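Local coordinates for protein geranyltranstransferase (Roseobacter denitrificans, PDB 4LLS) that condenses isopentenyl diphosphate with an allylic diphosphate in isoprenoid biosynthesis, probably yielding farnesyl or geranylgeranyl diphosphate, at residues A[68-73]-A[209-214]; A[77-82]-A[214-219]; A[84-89]-A[140-145]. All coordinates share one frame; numbering follows the deposited sequence.

Contact 1: residues A[68-73]-A[209-214]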
loop_
_atom_site.group_PDB
_atom_site.type_symbol
_atom_site.label_atom_id
_atom_site.label_comp_id
_atom_site.label_asym_id
_atom_site.label_seq_id
_atom_site.Cartn_x
_atom_site.Cartn_y
_atom_site.Cartn_z
ATOM N N PHE A 68 -15.665 3.986 11.897
ATOM C CA PHE A 68 -16.486 4.559 12.972
ATOM C C PHE A 68 -15.637 5.097 14.099
ATOM O O PHE A 68 -15.916 6.185 14.655
ATOM C CB PHE A 68 -17.484 3.505 13.495
ATOM C CG PHE A 68 -18.355 3.969 14.606
ATOM C CD1 PHE A 68 -18.238 3.403 15.868
ATOM C CD2 PHE A 68 -19.391 4.854 14.358
ATOM C CE1 PHE A 68 -19.117 3.772 16.887
ATOM C CE2 PHE A 68 -20.286 5.194 15.360
ATOM C CZ PHE A 68 -20.154 4.633 16.601
ATOM N N LEU A 69 -14.603 4.368 14.497
ATOM C CA LEU A 69 -13.698 4.867 15.513
ATOM C C LEU A 69 -13.084 6.206 15.135
ATOM O O LEU A 69 -12.906 7.090 15.968
ATOM C CB LEU A 69 -12.613 3.840 15.858
ATOM C CG LEU A 69 -13.110 2.647 16.672
ATOM C CD1 LEU A 69 -12.071 1.554 16.713
ATOM C CD2 LEU A 69 -13.473 3.060 18.099
ATOM N N VAL A 70 -12.698 6.333 13.866
ATOM C CA VAL A 70 -12.131 7.596 13.404
ATOM C C VAL A 70 -13.153 8.711 13.538
ATOM O O VAL A 70 -12.875 9.761 14.121
ATOM C CB VAL A 70 -11.645 7.518 11.941
ATOM C CG1 VAL A 70 -11.254 8.881 11.400
ATOM C CG2 VAL A 70 -10.491 6.546 11.816
ATOM N N LEU A 71 -14.345 8.463 13.046
ATOM C CA LEU A 71 -15.400 9.500 13.070
ATOM C C LEU A 71 -15.768 9.867 14.500
ATOM O O LEU A 71 -15.983 11.033 14.814
ATOM C CB LEU A 71 -16.631 9.037 12.321
ATOM C CG LEU A 71 -16.436 8.847 10.820
ATOM C CD1 LEU A 71 -17.671 8.323 10.135
ATOM C CD2 LEU A 71 -16.017 10.141 10.172
ATOM N N GLU A 72 -15.844 8.888 15.372
ATOM C CA GLU A 72 -16.296 9.167 16.737
ATOM C C GLU A 72 -15.213 9.758 17.611
ATOM O O GLU A 72 -15.491 10.584 18.476
ATOM C CB GLU A 72 -16.927 7.916 17.357
ATOM C CG GLU A 72 -18.233 7.547 16.730
ATOM C CD GLU A 72 -19.259 8.672 16.792
ATOM O OE1 GLU A 72 -19.919 8.926 15.767
ATOM O OE2 GLU A 72 -19.335 9.335 17.845
ATOM N N THR A 73 -13.957 9.369 17.432
ATOM C CA THR A 73 -12.893 10.053 18.139
ATOM C C THR A 73 -12.684 11.467 17.592
ATOM O O THR A 73 -12.316 12.364 18.346
ATOM C CB THR A 73 -11.599 9.225 18.163
ATOM O OG1 THR A 73 -11.078 9.058 16.833
ATOM C CG2 THR A 73 -11.821 7.881 18.866
ATOM N N ALA A 209 -8.540 4.599 16.586
ATOM C CA ALA A 209 -8.964 5.283 17.816
ATOM C C ALA A 209 -8.120 6.507 18.100
ATOM O O ALA A 209 -8.643 7.503 18.638
ATOM C CB ALA A 209 -8.960 4.354 18.980
ATOM N N GLN A 210 -6.860 6.495 17.714
ATOM C CA GLN A 210 -6.009 7.640 17.965
ATOM C C GLN A 210 -6.273 8.734 16.958
ATOM O O GLN A 210 -5.820 9.857 17.173
ATOM C CB GLN A 210 -4.533 7.258 17.946
ATOM C CG GLN A 210 -4.152 6.415 19.138
ATOM C CD GLN A 210 -2.679 6.088 19.173
ATOM O OE1 GLN A 210 -1.839 6.919 19.533
ATOM N NE2 GLN A 210 -2.346 4.934 18.666
ATOM N N ALA A 211 -6.925 8.425 15.836
ATOM C CA ALA A 211 -7.074 9.384 14.747
ATOM C C ALA A 211 -7.711 10.696 15.168
ATOM O O ALA A 211 -7.256 11.751 14.774
ATOM C CB ALA A 211 -7.842 8.786 13.580
ATOM N N GLY A 212 -8.757 10.636 15.980
ATOM C CA GLY A 212 -9.434 11.880 16.362
ATOM C C GLY A 212 -8.517 12.791 17.141
ATOM O O GLY A 212 -8.540 14.022 16.948
ATOM N N ALA A 213 -7.698 12.221 18.020
ATOM C CA ALA A 213 -6.758 13.014 18.765
ATOM C C ALA A 213 -5.687 13.555 17.821
ATOM O O ALA A 213 -5.316 14.739 17.916
ATOM C CB ALA A 213 -6.158 12.209 19.897
ATOM N N ARG A 214 -5.156 12.715 16.940
ATOM C CA ARG A 214 -4.157 13.195 16.002
ATOM C C ARG A 214 -4.694 14.344 15.135
ATOM O O ARG A 214 -4.004 15.349 14.896
ATOM C CB ARG A 214 -3.643 12.033 15.159
ATOM C CG ARG A 214 -2.724 11.111 15.919
ATOM C CD ARG A 214 -2.132 10.048 15.016
ATOM N NE ARG A 214 -1.135 9.227 15.708
ATOM C CZ ARG A 214 -1.123 7.904 15.777
ATOM N NH1 ARG A 214 -2.048 7.178 15.171
ATOM N NH2 ARG A 214 -0.126 7.294 16.412
#

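Contact 2: residues A[77-82]-A[214-219]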
loop_
_atom_site.group_PDB
_atom_site.type_symbol
_atom_site.label_atom_id
_atom_site.label_comp_id
_atom_site.label_asym_id
_atom_site.label_seq_id
_atom_site.Cartn_x
_atom_site.Cartn_y
_atom_site.Cartn_z
ATOM N N HIS A 77 -13.170 15.119 19.742
ATOM C CA HIS A 77 -12.175 16.191 19.729
ATOM C C HIS A 77 -12.662 17.385 18.892
ATOM O O HIS A 77 -11.859 18.268 18.571
ATOM C CB HIS A 77 -10.850 15.645 19.209
ATOM C CG HIS A 77 -10.056 14.953 20.255
ATOM N ND1 HIS A 77 -10.136 13.597 20.494
ATOM C CD2 HIS A 77 -9.218 15.445 21.187
ATOM C CE1 HIS A 77 -9.413 13.296 21.555
ATOM N NE2 HIS A 77 -8.762 14.382 21.924
ATOM N N ASP A 78 -13.965 17.472 18.685
ATOM C CA ASP A 78 -14.618 18.574 17.947
ATOM C C ASP A 78 -14.030 18.829 16.546
ATOM O O ASP A 78 -13.913 19.979 16.069
ATOM C CB ASP A 78 -14.562 19.883 18.764
ATOM C CG ASP A 78 -15.255 19.763 20.106
ATOM O OD1 ASP A 78 -16.299 19.086 20.192
ATOM O OD2 ASP A 78 -14.711 20.321 21.078
ATOM N N ILE A 79 -13.655 17.749 15.876
ATOM C CA ILE A 79 -13.188 17.811 14.493
ATOM C C ILE A 79 -14.370 17.553 13.553
ATOM O O ILE A 79 -15.131 16.635 13.774
ATOM C CB ILE A 79 -12.107 16.745 14.239
ATOM C CG1 ILE A 79 -10.857 17.044 15.038
ATOM C CG2 ILE A 79 -11.800 16.604 12.752
ATOM C CD1 ILE A 79 -10.103 18.290 14.586
ATOM N N ALA A 80 -14.459 18.323 12.471
ATOM C CA ALA A 80 -15.591 18.273 11.552
ATOM C C ALA A 80 -15.667 16.901 10.890
ATOM O O ALA A 80 -14.643 16.373 10.433
ATOM C CB ALA A 80 -15.444 19.349 10.477
ATOM N N ALA A 81 -16.872 16.380 10.776
ATOM C CA ALA A 81 -17.133 15.117 10.102
ATOM C C ALA A 81 -16.681 15.159 8.660
ATOM O O ALA A 81 -16.219 14.139 8.107
ATOM C CB ALA A 81 -18.608 14.746 10.194
ATOM N N GLY A 82 -16.820 16.323 8.023
ATOM C CA GLY A 82 -16.443 16.467 6.636
ATOM C C GLY A 82 -14.960 16.344 6.386
ATOM O O GLY A 82 -14.575 16.044 5.251
ATOM N N ARG A 214 -5.156 12.715 16.940
ATOM C CA ARG A 214 -4.157 13.195 16.002
ATOM C C ARG A 214 -4.694 14.344 15.135
ATOM O O ARG A 214 -4.004 15.349 14.896
ATOM C CB ARG A 214 -3.643 12.033 15.159
ATOM C CG ARG A 214 -2.724 11.111 15.919
ATOM C CD ARG A 214 -2.132 10.048 15.016
ATOM N NE ARG A 214 -1.135 9.227 15.708
ATOM C CZ ARG A 214 -1.123 7.904 15.777
ATOM N NH1 ARG A 214 -2.048 7.178 15.171
ATOM N NH2 ARG A 214 -0.126 7.294 16.412
ATOM N N LEU A 215 -5.935 14.258 14.691
ATOM C CA LEU A 215 -6.557 15.285 13.869
ATOM C C LEU A 215 -6.630 16.618 14.627
ATOM O O LEU A 215 -6.562 17.673 14.009
ATOM C CB LEU A 215 -7.951 14.876 13.435
ATOM C CG LEU A 215 -7.957 13.761 12.365
ATOM C CD1 LEU A 215 -9.327 13.140 12.213
ATOM C CD2 LEU A 215 -7.538 14.341 11.035
ATOM N N ALA A 216 -6.724 16.534 15.943
ATOM C CA ALA A 216 -6.859 17.747 16.770
ATOM C C ALA A 216 -5.532 18.147 17.405
ATOM O O ALA A 216 -5.484 19.040 18.244
ATOM C CB ALA A 216 -7.926 17.528 17.840
ATOM N N GLN A 217 -4.448 17.471 17.035
ATOM C CA GLN A 217 -3.122 17.735 17.585
ATOM C C GLN A 217 -3.181 17.649 19.118
ATOM O O GLN A 217 -2.611 18.488 19.834
ATOM C CB GLN A 217 -2.620 19.124 17.102
ATOM C CG GLN A 217 -2.570 19.267 15.567
ATOM C CD GLN A 217 -2.415 20.712 15.082
ATOM O OE1 GLN A 217 -3.345 21.328 14.551
ATOM N NE2 GLN A 217 -1.252 21.255 15.304
ATOM N N ALA A 218 -3.904 16.637 19.604
ATOM C CA ALA A 218 -4.151 16.410 21.022
ATOM C C ALA A 218 -3.465 15.151 21.518
ATOM O O ALA A 218 -3.016 14.351 20.715
ATOM C CB ALA A 218 -5.639 16.303 21.280
ATOM N N ASP A 219 -3.378 14.982 22.823
ATOM C CA ASP A 219 -2.710 13.853 23.483
ATOM C C ASP A 219 -3.461 12.571 23.145
ATOM O O ASP A 219 -4.679 12.501 23.272
ATOM C CB ASP A 219 -2.741 14.100 25.000
ATOM C CG ASP A 219 -2.107 12.987 25.836
ATOM O OD1 ASP A 219 -2.171 13.096 27.079
ATOM O OD2 ASP A 219 -1.567 12.020 25.312
HETATM O O HOH W 1 -6.311 14.252 24.403
#

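Contact 3: residues A[84-89]-A[140-145]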
loop_
_atom_site.group_PDB
_atom_site.type_symbol
_atom_site.label_atom_id
_atom_site.label_comp_id
_atom_site.label_asym_id
_atom_site.label_seq_id
_atom_site.Cartn_x
_atom_site.Cartn_y
_atom_site.Cartn_z
ATOM N N ALA A 84 -13.080 14.408 8.856
ATOM C CA ALA A 84 -12.746 13.118 9.434
ATOM C C ALA A 84 -13.077 11.995 8.468
ATOM O O ALA A 84 -12.444 10.947 8.516
ATOM C CB ALA A 84 -13.504 12.931 10.729
ATOM N N ILE A 85 -14.077 12.174 7.612
ATOM C CA ILE A 85 -14.462 11.136 6.639
ATOM C C ILE A 85 -13.259 10.650 5.800
ATOM O O ILE A 85 -13.238 9.503 5.361
ATOM C CB ILE A 85 -15.641 11.591 5.759
ATOM C CG1 ILE A 85 -16.235 10.415 5.025
ATOM C CG2 ILE A 85 -15.230 12.701 4.795
ATOM C CD1 ILE A 85 -16.805 9.304 5.882
ATOM N N TRP A 86 -12.312 11.544 5.475
ATOM C CA TRP A 86 -11.173 11.145 4.663
ATOM C C TRP A 86 -10.374 10.060 5.394
ATOM O O TRP A 86 -9.963 9.060 4.777
ATOM C CB TRP A 86 -10.300 12.350 4.321
ATOM C CG TRP A 86 -10.990 13.309 3.391
ATOM C CD1 TRP A 86 -11.788 14.354 3.733
ATOM C CD2 TRP A 86 -11.031 13.206 1.976
ATOM N NE1 TRP A 86 -12.364 14.903 2.587
ATOM C CE2 TRP A 86 -11.920 14.207 1.494
ATOM C CE3 TRP A 86 -10.464 12.307 1.062
ATOM C CZ2 TRP A 86 -12.210 14.349 0.143
ATOM C CZ3 TRP A 86 -10.725 12.477 -0.260
ATOM C CH2 TRP A 86 -11.570 13.509 -0.721
ATOM N N SER A 87 -10.056 10.298 6.660
ATOM C CA SER A 87 -9.284 9.337 7.438
ATOM C C SER A 87 -10.100 8.083 7.752
ATOM O O SER A 87 -9.563 6.959 7.798
ATOM C CB SER A 87 -8.829 9.978 8.730
ATOM O OG SER A 87 -7.832 10.931 8.490
ATOM N N ALA A 88 -11.395 8.225 7.943
ATOM C CA ALA A 88 -12.252 7.067 8.160
ATOM C C ALA A 88 -12.279 6.149 6.949
ATOM O O ALA A 88 -12.249 4.912 7.076
ATOM C CB ALA A 88 -13.689 7.517 8.529
ATOM N N THR A 89 -12.467 6.732 5.767
ATOM C CA THR A 89 -12.419 5.985 4.535
ATOM C C THR A 89 -11.031 5.390 4.302
ATOM O O THR A 89 -10.916 4.255 3.845
ATOM C CB THR A 89 -12.925 6.845 3.370
ATOM O OG1 THR A 89 -14.217 7.392 3.754
ATOM C CG2 THR A 89 -13.089 6.076 2.127
ATOM N N PHE A 140 -3.498 5.808 1.511
ATOM C CA PHE A 140 -2.571 6.907 1.636
ATOM C C PHE A 140 -2.986 8.151 0.852
ATOM O O PHE A 140 -2.789 9.259 1.343
ATOM C CB PHE A 140 -1.164 6.444 1.265
ATOM C CG PHE A 140 -0.555 5.550 2.314
ATOM C CD1 PHE A 140 -0.482 4.181 2.141
ATOM C CD2 PHE A 140 -0.058 6.085 3.480
ATOM C CE1 PHE A 140 -0.028 3.371 3.141
ATOM C CE2 PHE A 140 0.403 5.276 4.473
ATOM C CZ PHE A 140 0.421 3.918 4.312
ATOM N N GLU A 141 -3.650 7.984 -0.284
ATOM C CA GLU A 141 -4.218 9.113 -1.014
ATOM C C GLU A 141 -5.262 9.812 -0.170
ATOM O O GLU A 141 -5.266 11.037 -0.056
ATOM C CB GLU A 141 -4.803 8.660 -2.333
ATOM C CG GLU A 141 -5.423 9.804 -3.117
ATOM C CD GLU A 141 -5.817 9.460 -4.550
ATOM O OE1 GLU A 141 -5.654 8.310 -4.969
ATOM O OE2 GLU A 141 -6.404 10.336 -5.256
ATOM N N LEU A 142 -6.117 9.030 0.476
ATOM C CA LEU A 142 -7.228 9.592 1.249
ATOM C C LEU A 142 -6.754 10.381 2.481
ATOM O O LEU A 142 -7.295 11.444 2.787
ATOM C CB LEU A 142 -8.209 8.489 1.616
ATOM C CG LEU A 142 -8.954 7.862 0.448
ATOM C CD1 LEU A 142 -9.696 6.628 0.854
ATOM C CD2 LEU A 142 -9.894 8.899 -0.146
ATOM N N VAL A 143 -5.741 9.892 3.193
ATOM C CA VAL A 143 -5.301 10.559 4.402
ATOM C C VAL A 143 -4.459 11.789 4.114
ATOM O O VAL A 143 -4.328 12.674 4.992
ATOM C CB VAL A 143 -4.623 9.529 5.335
ATOM C CG1 VAL A 143 -3.210 9.193 4.948
ATOM C CG2 VAL A 143 -4.800 9.853 6.795
ATOM N N THR A 144 -3.880 11.911 2.916
ATOM C CA THR A 144 -3.057 13.037 2.577
ATOM C C THR A 144 -3.762 14.063 1.706
ATOM O O THR A 144 -3.220 15.138 1.429
ATOM C CB THR A 144 -1.714 12.618 1.948
ATOM O OG1 THR A 144 -1.929 11.863 0.765
ATOM C CG2 THR A 144 -0.852 11.858 2.943
ATOM N N HIS A 145 -4.948 13.705 1.231
ATOM C CA HIS A 145 -5.783 14.643 0.492
ATOM C C HIS A 145 -5.996 15.887 1.351
ATOM O O HIS A 145 -6.157 15.779 2.556
ATOM C CB HIS A 145 -7.080 13.962 0.196
ATOM C CG HIS A 145 -7.960 14.739 -0.718
ATOM N ND1 HIS A 145 -8.648 15.837 -0.285
ATOM C CD2 HIS A 145 -8.334 14.523 -1.999
ATOM C CE1 HIS A 145 -9.370 16.316 -1.286
ATOM N NE2 HIS A 145 -9.193 15.543 -2.343
#

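Contact 1: residues A[68-73]-A[209-214]
The hydroxyl oxygen OG1 of T73 joins helices 65-76 and 190-215 of the all-alpha polyprenyl synthase fold. It accepts a hydrogen bond from the backbone N of G212, with 2.9 Å between G212 N and T73 OG1. The bond is bent, with an N-H...O angle of 131°. The same hydroxyl donates to the backbone O of L69, at 2.8 Å from T73 OG1 to L69 O. That carbonyl also takes the N-H of T73, and the two donors reach it from opposite faces. The torsion of T73 (chi1 65°) puts OG1 between its own backbone N and carbonyl carbon, where it can both accept from G212 N and donate to L69 O. The methyl CG2 then lies beside the backbone O of A209. The short helix segments pack closely, with axes 6.9 Å apart and crossing at -33°. G212 allows this: its CA is 4.3 Å from the CA of T73, and a side chain there would clash with T73. One turn back along helix 65-76, the methyls of V70 meet A211, with V70 CG2 3.9 Å from A211 CB. L223 of helix 221-244 also touches T73. A further weak link is the CA-H...O contact, with G212 CA 3.5 Å from T73 O.

Contact 2: residues A[77-82]-A[214-219]
Apolar contacts dominate where the H77 and I79 side chains meet the end of helix 190-215 and the turn after it. The CB of H77 lies 3.7 Å from A216 CB. The imidazole reaches the methyl of A218, with H77 CD2 3.7 Å from A218 CB. I79 fills the neighbouring position and crosses L215 at about a right angle. Its torsion (chi1 -66°) sets CG1 anti to the carbonyl carbon, 4.0 Å from L215 CB. I79 CD1 lies 3.6 Å from L215 O. On the polar side no direct hydrogen bond links the segments. A water donates to D219 O at 2.6 Å and lies in the ring plane at the edge of H77, where its bond to NE2 is weak. The other ring nitrogen, ND1, is hydrogen-bonded to T73 O. Were H77 replaced by an alanine, T73 O would probably lose its imidazole partner and a gap would open beside the A218 methyl. In the backbone, helices 65-76 and 190-215 both end in Schellman motifs, with D78 and Q217 as the C-prime residues of positive phi. The contact therefore rests on apolar packing of H77 and I79 against two alanines and L215. The water adds at most a weak polar bridge.

Contact 3: residues A[84-89]-A[140-145]
The segments carrying W86 and L142 run antiparallel at 162°, with axes 7.8 Å apart, and join helices 81-102 and 125-144. Their main side-chain contact is an offset face-to-face stack. The six-membered ring of W86 lies over the imidazole of H145, with the planes 12° apart and the centroids 3.9 Å apart. The offset is on the tryptophan side: its rim atom CH2 lies over the centre of the imidazole, 3.5 Å from H145 NE2. H145 has CG anti to its backbone N (chi1 -172°), and this swings the ring over to W86. A hydrogen bond between ND1 and G147 N helps fix the ring's rotation. The two methyls of L142 part. CD2 lies 3.7 Å from W86 CE3, the side chains crossing at about a right angle, and CD1 lies 3.7 Å from T89 CG2. S87 OG rests 3.6 Å from V143 CG2, near W207 of helix 190-215. H38 of helix 22-43 meets W86 edge to face. R164 of the second subunit packs on H145 and forms a salt bridge with E141. With no hydrogen bond between the segments, the pair relies on ring stacking and apolar contact, beside the dimer interface.

Overall arrangement
From the N terminus, helix 65-76 comes first and supplies 68-73. Segment 77-82 covers the turn after it and the start of helix 81-102, which then supplies 84-89. Contact 3 closes the shortest loop, from 84-89 to 140-145 at the end of helix 125-144. Much later, 209-214 near the end of helix 190-215 closes contact 1, and 214-219, its end and the turn beyond, closes contact 2. Contacts 1 and 2 cross, share R214 and lie about 8 Å apart between centres. Contact 3 falls within the loops of both. V70 of contact 1 packs on S87 and A88 of contact 3. Together they tie the end of helix 190-215 to helix 65-76 and the turn that follows it, and helix 125-144 to helix 81-102.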